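Local coordinates for M152 protein (PDB 4G59), which is an MHC class I-like membrane glycoprotein of murine cytomegalovirus that probably engages a host partner protein to help the virus evade immune recognition, at residues 45-59 / 221-233. Numbering follows the deposited sequence.
Sequences SDIFRIEASGEVKHF and KYMRMYSGGRLKV
The methyl end of Met-225 lies over one face of the Arg-49 guanidinium, with CE 3.2 Å from Arg-49 CZ, while two carboxylates grip the same flat group at its edge. Arg-49 NE and NH2 both donate to Asp-46 OD2, a side-on grip on a single oxygen; Arg-49 NE, at 3.0 Å from Asp-46 OD2, uses that oxygen's anti lone pair. Arg-49 NH1 bonds in the guanidinium plane to Glu-51 OE2 at 2.9 Å, so the group is held against rotation beneath the methionine. With CG anti to its backbone N (chi1 -164°) and an anti chi2, Met-225 brings SD to 3.8 Å from Lys-57 CB, and a bend at chi3 (-42°) then lays CE over the guanidinium. Glu-51 OE2 has a second donor, Lys-57 NZ, which comes from the other face of the carboxylate. The lysine is extended beyond CG, and Lys-57 NZ also reaches across to Met-225 O at 3.0 Å, the only hydrogen bond between 45-59 and 221-233. Sharing between two positive groups would tend to keep Glu-51 ionised. The contact joins two parts of an MHC class I-like fold: the edge hairpin of the eight-stranded platform sheet, strands 48-50 and 56-57, and the hairpin of strands 220-225 and 231-238 in what is probably the immunoglobulin-like domain. Beyond the charged network the contact is mainly van der Waals. The Phe-59 ring places CE1 3.4 Å from Leu-231 CD1, a methyl that meets the ring edge near its plane, and Phe-59 CD1 packs 3.3 Å from Gly-229 CA, at a turn where the glycine has no side chain to obstruct the ring. Phe-59 and Ser-45 both also rest on Pro-206, and Ser-45 CB touches the methyl CE of Met-223 at 3.7 Å.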
# COMPACT_ATOMS: atom_id res chain seq x y z
N SER B 45 10.63 -8.69 -0.58
CA SER B 45 9.71 -7.60 -0.91
C SER B 45 9.87 -7.41 -2.42
O SER B 45 10.47 -8.27 -3.07
CB SER B 45 10.09 -6.34 -0.15
OG SER B 45 11.45 -6.02 -0.38
N ASP B 46 9.38 -6.33 -3.02
CA ASP B 46 9.52 -6.26 -4.48
C ASP B 46 10.96 -6.10 -4.91
O ASP B 46 11.70 -5.23 -4.41
CB ASP B 46 8.68 -5.16 -5.12
CG ASP B 46 7.22 -5.23 -4.75
OD1 ASP B 46 6.71 -6.32 -4.44
OD2 ASP B 46 6.60 -4.15 -4.77
N ILE B 47 11.37 -6.96 -5.84
CA ILE B 47 12.70 -6.87 -6.44
C ILE B 47 12.65 -6.00 -7.71
O ILE B 47 13.57 -5.21 -8.01
CB ILE B 47 13.25 -8.26 -6.74
CG1 ILE B 47 13.38 -9.06 -5.44
CG2 ILE B 47 14.59 -8.19 -7.44
CD1 ILE B 47 13.55 -10.60 -5.66
N PHE B 48 11.55 -6.13 -8.45
CA PHE B 48 11.33 -5.28 -9.61
C PHE B 48 9.95 -4.66 -9.53
O PHE B 48 8.97 -5.34 -9.19
CB PHE B 48 11.47 -6.07 -10.90
CG PHE B 48 11.25 -5.25 -12.13
CD1 PHE B 48 12.24 -4.37 -12.58
CD2 PHE B 48 10.07 -5.35 -12.85
CE1 PHE B 48 12.05 -3.61 -13.73
CE2 PHE B 48 9.87 -4.59 -13.99
CZ PHE B 48 10.86 -3.72 -14.43
N ARG B 49 9.87 -3.36 -9.82
CA ARG B 49 8.59 -2.68 -9.80
C ARG B 49 8.53 -1.54 -10.79
O ARG B 49 9.48 -0.74 -10.92
CB ARG B 49 8.22 -2.17 -8.39
CG ARG B 49 6.79 -1.61 -8.31
CD ARG B 49 6.58 -0.70 -7.10
NE ARG B 49 6.60 -1.38 -5.80
CZ ARG B 49 6.57 -0.75 -4.62
NH1 ARG B 49 6.53 0.59 -4.56
NH2 ARG B 49 6.59 -1.45 -3.49
N ILE B 50 7.41 -1.47 -11.49
CA ILE B 50 7.11 -0.33 -12.34
C ILE B 50 5.90 0.35 -11.76
O ILE B 50 4.80 -0.24 -11.74
CB ILE B 50 6.74 -0.77 -13.77
CG1 ILE B 50 7.74 -1.80 -14.30
CG2 ILE B 50 6.65 0.45 -14.68
CD1 ILE B 50 7.45 -2.28 -15.70
N GLU B 51 6.08 1.59 -11.29
CA GLU B 51 4.96 2.39 -10.80
C GLU B 51 4.06 2.82 -11.95
O GLU B 51 4.50 2.88 -13.11
CB GLU B 51 5.48 3.63 -10.08
CG GLU B 51 6.39 3.32 -8.90
CD GLU B 51 5.65 2.77 -7.70
OE1 GLU B 51 4.44 2.48 -7.81
OE2 GLU B 51 6.29 2.62 -6.64
N ALA B 52 2.81 3.13 -11.65
CA ALA B 52 1.88 3.59 -12.69
C ALA B 52 2.38 4.88 -13.31
O ALA B 52 2.10 5.17 -14.46
CB ALA B 52 0.49 3.76 -12.12
N SER B 53 3.15 5.65 -12.54
CA SER B 53 3.79 6.86 -13.05
C SER B 53 4.82 6.59 -14.15
O SER B 53 5.33 7.53 -14.76
CB SER B 53 4.49 7.59 -11.91
OG SER B 53 5.62 6.85 -11.48
N GLY B 54 5.14 5.32 -14.41
CA GLY B 54 6.22 4.99 -15.33
C GLY B 54 7.57 4.80 -14.64
O GLY B 54 8.50 4.27 -15.26
N GLU B 55 7.70 5.24 -13.38
CA GLU B 55 8.97 5.09 -12.65
C GLU B 55 9.36 3.62 -12.49
O GLU B 55 8.51 2.77 -12.17
CB GLU B 55 8.91 5.74 -11.27
CG GLU B 55 10.25 5.69 -10.56
CD GLU B 55 10.24 6.38 -9.21
OE1 GLU B 55 9.16 6.71 -8.68
OE2 GLU B 55 11.34 6.59 -8.66
N VAL B 56 10.63 3.34 -12.73
CA VAL B 56 11.13 1.98 -12.64
C VAL B 56 12.02 1.86 -11.41
O VAL B 56 13.00 2.60 -11.27
CB VAL B 56 11.87 1.58 -13.89
CG1 VAL B 56 12.36 0.15 -13.76
CG2 VAL B 56 10.93 1.70 -15.09
N LYS B 57 11.65 0.95 -10.51
CA LYS B 57 12.38 0.73 -9.27
C LYS B 57 12.99 -0.66 -9.29
O LYS B 57 12.29 -1.66 -9.48
CB LYS B 57 11.44 0.90 -8.07
CG LYS B 57 10.92 2.34 -7.91
CD LYS B 57 9.99 2.50 -6.70
CE LYS B 57 9.55 3.96 -6.56
NZ LYS B 57 8.48 4.17 -5.54
N HIS B 58 14.30 -0.72 -9.14
CA HIS B 58 15.03 -1.98 -9.11
C HIS B 58 16.32 -1.78 -8.32
O HIS B 58 16.58 -0.70 -7.79
CB HIS B 58 15.32 -2.48 -10.53
CG HIS B 58 16.25 -1.59 -11.30
ND1 HIS B 58 17.62 -1.76 -11.28
CD2 HIS B 58 16.00 -0.54 -12.11
CE1 HIS B 58 18.18 -0.83 -12.05
NE2 HIS B 58 17.22 -0.08 -12.55
N PHE B 59 17.15 -2.82 -8.26
CA PHE B 59 18.38 -2.71 -7.51
C PHE B 59 19.57 -2.62 -8.46
O PHE B 59 19.50 -3.14 -9.57
CB PHE B 59 18.46 -3.86 -6.49
CG PHE B 59 17.38 -3.77 -5.44
CD1 PHE B 59 17.63 -3.13 -4.23
CD2 PHE B 59 16.10 -4.24 -5.69
CE1 PHE B 59 16.64 -3.01 -3.28
CE2 PHE B 59 15.09 -4.11 -4.75
CZ PHE B 59 15.36 -3.50 -3.55
N LYS B 221 2.49 -0.69 10.64
CA LYS B 221 3.77 -0.88 9.96
C LYS B 221 3.55 -0.89 8.47
O LYS B 221 2.45 -1.19 8.01
CB LYS B 221 4.42 -2.21 10.35
CG LYS B 221 3.45 -3.34 10.52
CD LYS B 221 4.08 -4.70 10.27
CE LYS B 221 3.19 -5.81 10.85
NZ LYS B 221 3.04 -5.71 12.34
N TYR B 222 4.61 -0.59 7.72
CA TYR B 222 4.53 -0.63 6.26
C TYR B 222 5.95 -0.60 5.73
O TYR B 222 6.88 -0.37 6.50
CB TYR B 222 3.75 0.58 5.75
CG TYR B 222 4.21 1.89 6.37
CD1 TYR B 222 5.38 2.50 5.96
CD2 TYR B 222 3.47 2.50 7.37
CE1 TYR B 222 5.82 3.68 6.52
CE2 TYR B 222 3.89 3.69 7.94
CZ TYR B 222 5.06 4.28 7.50
OH TYR B 222 5.49 5.45 8.06
N MET B 223 6.12 -0.83 4.43
CA MET B 223 7.43 -0.72 3.78
C MET B 223 7.34 0.30 2.64
O MET B 223 6.30 0.45 2.01
CB MET B 223 7.92 -2.07 3.22
CG MET B 223 8.34 -3.11 4.26
SD MET B 223 8.96 -4.66 3.52
CE MET B 223 10.46 -4.08 2.76
N ARG B 224 8.43 1.01 2.38
CA ARG B 224 8.50 1.93 1.24
C ARG B 224 9.68 1.57 0.36
O ARG B 224 10.78 1.30 0.86
CB ARG B 224 8.63 3.38 1.72
CG ARG B 224 7.53 3.83 2.67
CD ARG B 224 6.20 3.91 1.95
NE ARG B 224 5.15 4.49 2.80
CZ ARG B 224 3.99 3.90 3.04
NH1 ARG B 224 3.71 2.73 2.51
NH2 ARG B 224 3.10 4.48 3.82
N MET B 225 9.47 1.57 -0.95
CA MET B 225 10.56 1.32 -1.90
C MET B 225 10.87 2.63 -2.61
O MET B 225 9.95 3.31 -3.08
CB MET B 225 10.15 0.25 -2.93
CG MET B 225 11.34 -0.34 -3.69
SD MET B 225 10.74 -1.32 -5.08
CE MET B 225 9.42 -2.07 -4.25
N TYR B 226 12.15 2.99 -2.68
CA TYR B 226 12.56 4.24 -3.33
C TYR B 226 13.41 4.02 -4.58
O TYR B 226 13.69 2.89 -4.95
CB TYR B 226 13.36 5.13 -2.36
CG TYR B 226 12.59 5.53 -1.14
CD1 TYR B 226 11.77 6.64 -1.16
CD2 TYR B 226 12.70 4.80 0.04
CE1 TYR B 226 11.06 7.00 -0.05
CE2 TYR B 226 11.99 5.16 1.16
CZ TYR B 226 11.17 6.26 1.11
OH TYR B 226 10.46 6.63 2.22
N SER B 227 13.86 5.12 -5.18
CA SER B 227 14.60 5.11 -6.45
C SER B 227 15.80 4.17 -6.59
O SER B 227 15.88 3.40 -7.55
CB SER B 227 15.01 6.54 -6.86
OG SER B 227 14.99 7.45 -5.77
N GLY B 228 16.76 4.24 -5.67
CA GLY B 228 18.05 3.63 -5.96
C GLY B 228 18.35 2.30 -5.30
O GLY B 228 19.46 2.08 -4.84
N GLY B 229 17.38 1.41 -5.25
CA GLY B 229 17.57 0.21 -4.47
C GLY B 229 17.49 0.47 -2.98
O GLY B 229 18.09 -0.26 -2.18
N ARG B 230 16.75 1.49 -2.58
CA ARG B 230 16.64 1.84 -1.17
C ARG B 230 15.28 1.45 -0.60
O ARG B 230 14.25 1.73 -1.21
CB ARG B 230 16.90 3.34 -0.98
CG ARG B 230 18.30 3.79 -1.41
CD ARG B 230 18.44 5.29 -1.37
NE ARG B 230 17.63 5.94 -2.40
CZ ARG B 230 17.08 7.14 -2.26
NH1 ARG B 230 17.25 7.82 -1.14
NH2 ARG B 230 16.34 7.65 -3.23
N LEU B 231 15.28 0.78 0.57
CA LEU B 231 14.02 0.34 1.20
C LEU B 231 13.91 0.90 2.59
O LEU B 231 14.93 1.18 3.24
CB LEU B 231 13.96 -1.17 1.36
CG LEU B 231 13.80 -2.20 0.27
CD1 LEU B 231 15.12 -2.48 -0.32
CD2 LEU B 231 13.29 -3.45 0.93
N LYS B 232 12.67 0.98 3.08
CA LYS B 232 12.40 1.47 4.42
C LYS B 232 11.30 0.63 5.07
O LYS B 232 10.22 0.48 4.50
CB LYS B 232 11.97 2.94 4.36
CG LYS B 232 11.43 3.52 5.65
CD LYS B 232 12.06 4.89 5.91
CE LYS B 232 11.47 6.03 5.08
NZ LYS B 232 10.09 6.34 5.52
N VAL B 233 11.59 0.10 6.25
CA VAL B 233 10.60 -0.60 7.08
C VAL B 233 10.32 0.33 8.23
O VAL B 233 11.24 0.84 8.85
CB VAL B 233 11.15 -1.93 7.64
CG1 VAL B 233 10.09 -2.62 8.52
CG2 VAL B 233 11.60 -2.83 6.50